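Local coordinates for aspartate carbamoyltransferase (Leishmania major, PDB 7K46), which probably catalyses the transfer of the carbamoyl group of carbamoyl phosphate to L-aspartate, giving N-carbamoyl-L-aspartate and phosphate, an early step of pyrimidine biosynthesis, at residues D98-L103 and E121-V126; L179-A184 and A204-H209. All coordinates share one frame; numbering follows the deposited sequence.

Contact 1 of 2, residues D98-L103 and E121-V126; sequences DTIRTL and EQAMSV. With EDO (1,2-ethanediol), chain B.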
loop_
_atom_site.group_PDB
_atom_site.type_symbol
_atom_site.label_atom_id
_atom_site.label_comp_id
_atom_site.label_asym_id
_atom_site.label_seq_id
_atom_site.Cartn_x
_atom_site.Cartn_y
_atom_site.Cartn_z
ATOM N N ASP A 98 16.486 14.549 4.807
ATOM C CA ASP A 98 16.394 14.341 3.363
ATOM C C ASP A 98 15.181 13.503 3.000
ATOM O O ASP A 98 14.569 13.713 1.945
ATOM C CB ASP A 98 17.666 13.680 2.827
ATOM C CG ASP A 98 18.812 14.664 2.670
ATOM O OD1 ASP A 98 18.603 15.875 2.929
ATOM O OD2 ASP A 98 19.922 14.227 2.297
ATOM N N THR A 99 14.815 12.546 3.857
ATOM C CA THR A 99 13.621 11.753 3.590
ATOM C C THR A 99 12.369 12.620 3.638
ATOM O O THR A 99 11.487 12.491 2.778
ATOM C CB THR A 99 13.524 10.599 4.585
ATOM O OG1 THR A 99 14.672 9.753 4.430
ATOM C CG2 THR A 99 12.250 9.785 4.332
ATOM N N ILE A 100 12.278 13.504 4.640
ATOM C CA ILE A 100 11.147 14.426 4.734
ATOM C C ILE A 100 11.053 15.290 3.478
ATOM O O ILE A 100 9.968 15.473 2.912
ATOM C CB ILE A 100 11.266 15.287 6.009
ATOM C CG1 ILE A 100 11.147 14.400 7.260
ATOM C CG2 ILE A 100 10.225 16.426 6.019
ATOM C CD1 ILE A 100 9.790 13.691 7.403
ATOM N N ARG A 101 12.184 15.853 3.037
ATOM C CA ARG A 101 12.181 16.645 1.805
ATOM C C ARG A 101 11.668 15.826 0.628
ATOM O O ARG A 101 10.973 16.349 -0.253
ATOM C CB ARG A 101 13.586 17.162 1.491
ATOM C CG ARG A 101 14.288 17.882 2.636
ATOM C CD ARG A 101 14.611 19.282 2.242
ATOM N NE ARG A 101 15.579 19.928 3.123
ATOM C CZ ARG A 101 15.713 21.242 3.196
ATOM N NH1 ARG A 101 14.923 22.049 2.504
ATOM N NH2 ARG A 101 16.655 21.758 3.980
ATOM N N THR A 102 12.033 14.545 0.580
ATOM C CA THR A 102 11.542 13.680 -0.486
ATOM C C THR A 102 10.017 13.568 -0.435
ATOM O O THR A 102 9.342 13.700 -1.463
ATOM C CB THR A 102 12.222 12.308 -0.374
ATOM O OG1 THR A 102 13.645 12.479 -0.501
ATOM C CG2 THR A 102 11.743 11.359 -1.479
ATOM N N LEU A 103 9.452 13.374 0.764
ATOM C CA LEU A 103 7.996 13.319 0.899
ATOM C C LEU A 103 7.344 14.637 0.490
ATOM O O LEU A 103 6.284 14.643 -0.151
ATOM C CB LEU A 103 7.612 12.962 2.336
ATOM C CG LEU A 103 7.475 11.486 2.708
ATOM C CD1 LEU A 103 8.771 10.726 2.455
ATOM C CD2 LEU A 103 7.029 11.337 4.171
ATOM N N GLU A 121 11.263 16.875 15.807
ATOM C CA GLU A 121 11.976 18.151 15.717
ATOM C C GLU A 121 12.669 18.284 14.369
ATOM O O GLU A 121 12.493 19.270 13.640
ATOM C CB GLU A 121 13.033 18.268 16.827
ATOM C CG GLU A 121 12.591 18.073 18.268
ATOM C CD GLU A 121 13.786 17.929 19.219
ATOM O OE1 GLU A 121 14.931 18.199 18.791
ATOM O OE2 GLU A 121 13.585 17.535 20.386
ATOM N N GLN A 122 13.487 17.283 14.037
ATOM C CA GLN A 122 14.247 17.302 12.794
ATOM C C GLN A 122 13.331 17.385 11.585
ATOM O O GLN A 122 13.625 18.106 10.622
ATOM C CB GLN A 122 15.119 16.055 12.717
ATOM C CG GLN A 122 16.197 16.002 13.779
ATOM C CD GLN A 122 16.818 14.630 13.882
ATOM O OE1 GLN A 122 16.407 13.699 13.187
ATOM N NE2 GLN A 122 17.805 14.489 14.758
ATOM N N ALA A 123 12.223 16.641 11.610
ATOM C CA ALA A 123 11.294 16.655 10.486
ATOM C C ALA A 123 10.667 18.033 10.317
ATOM O O ALA A 123 10.630 18.585 9.209
ATOM C CB ALA A 123 10.217 15.584 10.681
ATOM N N MET A 124 10.175 18.615 11.412
ATOM C CA MET A 124 9.573 19.939 11.312
ATOM C C MET A 124 10.595 21.017 10.976
ATOM O O MET A 124 10.208 22.075 10.473
ATOM C CB MET A 124 8.826 20.268 12.606
ATOM C CG MET A 124 7.566 19.396 12.765
ATOM S SD MET A 124 6.479 19.939 14.096
ATOM C CE MET A 124 7.645 20.036 15.456
ATOM N N SER A 125 11.886 20.768 11.214
ATOM C CA SER A 125 12.902 21.765 10.887
ATOM C C SER A 125 13.044 21.984 9.382
ATOM O O SER A 125 13.576 23.021 8.971
ATOM C CB SER A 125 14.259 21.368 11.487
ATOM O OG SER A 125 14.975 20.455 10.659
ATOM N N VAL A 126 12.604 21.032 8.557
ATOM C CA VAL A 126 12.715 21.163 7.107
ATOM C C VAL A 126 11.391 20.993 6.378
ATOM O O VAL A 126 11.300 21.360 5.194
ATOM C CB VAL A 126 13.752 20.164 6.538
ATOM C CG1 VAL A 126 15.143 20.404 7.130
ATOM C CG2 VAL A 126 13.286 18.710 6.739
HETATM C C1 EDO B . 16.978 10.388 15.995
HETATM O O1 EDO B . 17.002 8.970 15.772
HETATM C C2 EDO B . 16.114 11.058 14.932
HETATM O O2 EDO B . 16.586 10.732 13.614
#

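Contact 2 of 2, residues L179-A184 and A204-H209; sequences LLKLLA and AEVLEH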
loop_
_atom_site.group_PDB
_atom_site.type_symbol
_atom_site.label_atom_id
_atom_site.label_comp_id
_atom_site.label_asym_id
_atom_site.label_seq_id
_atom_site.Cartn_x
_atom_site.Cartn_y
_atom_site.Cartn_z
ATOM N N LEU A 179 -2.123 12.529 28.568
ATOM C CA LEU A 179 -3.579 12.524 28.675
ATOM C C LEU A 179 -4.035 13.203 29.961
ATOM O O LEU A 179 -4.964 14.020 29.948
ATOM C CB LEU A 179 -4.119 11.091 28.598
ATOM C CG LEU A 179 -5.652 10.976 28.699
ATOM C CD1 LEU A 179 -6.348 11.653 27.516
ATOM C CD2 LEU A 179 -6.099 9.533 28.844
ATOM N N LEU A 180 -3.377 12.896 31.078
ATOM C CA LEU A 180 -3.726 13.545 32.340
ATOM C C LEU A 180 -3.519 15.057 32.258
ATOM O O LEU A 180 -4.383 15.839 32.675
ATOM C CB LEU A 180 -2.905 12.945 33.479
ATOM C CG LEU A 180 -3.067 13.650 34.823
ATOM C CD1 LEU A 180 -4.527 13.599 35.261
ATOM C CD2 LEU A 180 -2.150 13.028 35.882
ATOM N N LYS A 181 -2.372 15.489 31.725
ATOM C CA LYS A 181 -2.119 16.927 31.607
ATOM C C LYS A 181 -3.203 17.600 30.776
ATOM O O LYS A 181 -3.712 18.666 31.145
ATOM C CB LYS A 181 -0.753 17.184 30.978
ATOM C CG LYS A 181 0.447 16.779 31.815
ATOM C CD LYS A 181 1.701 16.996 30.980
ATOM C CE LYS A 181 2.933 16.463 31.655
ATOM N NZ LYS A 181 4.129 16.749 30.814
ATOM N N LEU A 182 -3.579 16.979 29.656
ATOM C CA LEU A 182 -4.582 17.566 28.775
ATOM C C LEU A 182 -5.941 17.648 29.462
ATOM O O LEU A 182 -6.637 18.668 29.359
ATOM C CB LEU A 182 -4.677 16.743 27.491
ATOM C CG LEU A 182 -5.523 17.354 26.382
ATOM C CD1 LEU A 182 -4.816 18.583 25.850
ATOM C CD2 LEU A 182 -5.758 16.343 25.276
ATOM N N LEU A 183 -6.337 16.581 30.159
ATOM C CA LEU A 183 -7.642 16.566 30.816
ATOM C C LEU A 183 -7.706 17.618 31.922
ATOM O O LEU A 183 -8.678 18.376 32.020
ATOM C CB LEU A 183 -7.932 15.169 31.378
ATOM C CG LEU A 183 -8.232 14.041 30.382
ATOM C CD1 LEU A 183 -8.377 12.679 31.063
ATOM C CD2 LEU A 183 -9.493 14.370 29.598
ATOM N N ALA A 184 -6.667 17.677 32.766
ATOM C CA ALA A 184 -6.666 18.611 33.889
ATOM C C ALA A 184 -6.595 20.058 33.420
ATOM O O ALA A 184 -7.109 20.952 34.097
ATOM C CB ALA A 184 -5.495 18.312 34.826
ATOM N N ALA A 204 6.253 12.197 40.175
ATOM C CA ALA A 204 6.008 13.438 40.905
ATOM C C ALA A 204 6.071 14.652 39.987
ATOM O O ALA A 204 5.353 15.634 40.207
ATOM C CB ALA A 204 7.015 13.581 42.041
ATOM N N GLU A 205 6.927 14.610 38.964
ATOM C CA GLU A 205 7.042 15.743 38.052
ATOM C C GLU A 205 5.738 15.996 37.301
ATOM O O GLU A 205 5.438 17.143 36.949
ATOM C CB GLU A 205 8.189 15.507 37.063
ATOM C CG GLU A 205 8.466 16.691 36.141
ATOM C CD GLU A 205 9.505 16.391 35.067
ATOM O OE1 GLU A 205 9.619 15.218 34.643
ATOM O OE2 GLU A 205 10.208 17.336 34.648
ATOM N N VAL A 206 4.959 14.944 37.036
ATOM C CA VAL A 206 3.687 15.122 36.340
ATOM C C VAL A 206 2.641 15.718 37.276
ATOM O O VAL A 206 1.856 16.583 36.873
ATOM C CB VAL A 206 3.211 13.786 35.739
ATOM C CG1 VAL A 206 1.812 13.937 35.138
ATOM C CG2 VAL A 206 4.203 13.294 34.683
ATOM N N LEU A 207 2.615 15.276 38.539
ATOM C CA LEU A 207 1.711 15.891 39.509
ATOM C C LEU A 207 2.065 17.357 39.740
ATOM O O LEU A 207 1.175 18.202 39.899
ATOM C CB LEU A 207 1.740 15.110 40.825
ATOM C CG LEU A 207 1.252 13.660 40.744
ATOM C CD1 LEU A 207 1.292 12.971 42.120
ATOM C CD2 LEU A 207 -0.146 13.587 40.122
ATOM N N GLU A 208 3.360 17.682 39.764
ATOM C CA GLU A 208 3.747 19.083 39.871
ATOM C C GLU A 208 3.289 19.859 38.646
ATOM O O GLU A 208 2.860 21.010 38.756
ATOM C CB GLU A 208 5.260 19.205 40.057
ATOM N N HIS A 209 3.343 19.228 37.468
ATOM C CA HIS A 209 2.954 19.923 36.244
ATOM C C HIS A 209 1.481 20.318 36.264
ATOM O O HIS A 209 1.122 21.418 35.832
ATOM C CB HIS A 209 3.246 19.054 35.021
ATOM C CG HIS A 209 2.944 19.738 33.721
ATOM N ND1 HIS A 209 3.918 20.338 32.951
ATOM C CD2 HIS A 209 1.771 19.942 33.074
ATOM C CE1 HIS A 209 3.359 20.867 31.875
ATOM N NE2 HIS A 209 2.057 20.644 31.927
#

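Contact 1 of 2, residues D98-L103 and E121-V126
Ile100 fills the tight half of this contact, lying against Ala123 and Val126 at once. Its CG1 branch runs beside the Ala123 methyl, with Ile100 CG1 3.7 Å from Ala123 CB, and CD1 stays against the same methyl. The other branch turns to the valine, Ile100 CG2 standing 3.9 Å from Val126 CG2. Because CG1 is anti to the carbonyl carbon (chi1 -65°) and CG2 anti to the backbone N, the side chain straddles both partners. Behind it lie Leu57 and Leu110 of the central strands, while Leu112 backs Ala123, so this half is buried.

Toward solvent the packing changes character. In Arg101 the bend at chi2 (-120°) brings the guanidinium over Val126, the two side chains crossing at about a right angle; Val126 CB lies 3.8 Å above the guanidinium plane, toward its rim, and Arg101 NH2 is 3.7 Å from Val126 CG1. No hydrogen bond joins the two segments. Beside Arg101, Asp98 forms a salt bridge with Arg291 of a second subunit, whose Phe308 packs on both side chains. Farther off, Gln122 OE1 accepts a hydrogen bond (3.0 Å) from O2 of a 1,2-ethanediol, probably from the crystallisation liquor.

The axes come within 9.0 Å at a crossing angle of -49°, two helices joined through strand 109-113 and packed beside the parallel sheet of the carbamoyl-phosphate domain, an alpha/beta fold.

Contact 2 of 2, residues L179-A184 and A204-H209
Lys181 lays its aliphatic chain over one face of the His209 imidazole, and this pair carries the larger share of the contact. The lysine CG is anti to the carbonyl carbon (chi1 -67°) and everything beyond it is extended, which carries the methylenes across the ring in a line. Lys181 CD makes the CH-pi contact, 3.9 Å from the centroid of the His209 ring and 24° off its normal. It sits toward the rim, over the CD2 side: Lys181 CD to His209 CD2 is 3.6 Å. The two side chains cross at about a right angle. Farther along, Lys181 NZ is 4.2 Å from His209 ND1, too long for a bond; if the imidazole were protonated, the two charges would probably disfavour each other.

Both helices follow strands of the parallel five-stranded sheet in the Asp/Orn-binding domain, a Rossmann-like alpha/beta fold. Helix 174-186 leads into strand 191-195 and that strand into helix 204-217, so neighbouring helices run nearly parallel, here 14° apart with axes 10.2 Å from each other.

Nearer the sheet, Leu180 and Val206 meet through one methyl each, Leu180 CD2 being 4.1 Å from Val206 CG1. Val206 turns CG1 anti to its backbone N to make the touch, while Leu180 holds CG anti to its own and reaches with CD2. Leu180 also packs on Leu166 and Val192 of the strands beneath, whereas His209, at the outer end of the contact, is exposed.

In the fold
Contact 1 closes before contact 2 opens along the chain, and they lie in different family regions: 98-103 with 121-126 in the carbamoyl-phosphate-binding part, 179-184 with 204-209 in the Asp/Orn-binding part. Their centres are 31 Å apart and the nearest atoms about 14 Å, so they do not touch. Each pairs helices linked through a strand of a parallel sheet, four-stranded for contact 1 and five-stranded for contact 2, and helix 142-156 comes between them in sequence. Their surroundings differ: contact 1 borders a second subunit of the three-chain assembly, consistent with the trimeric catalytic unit of this family, whereas no other chain touches contact 2.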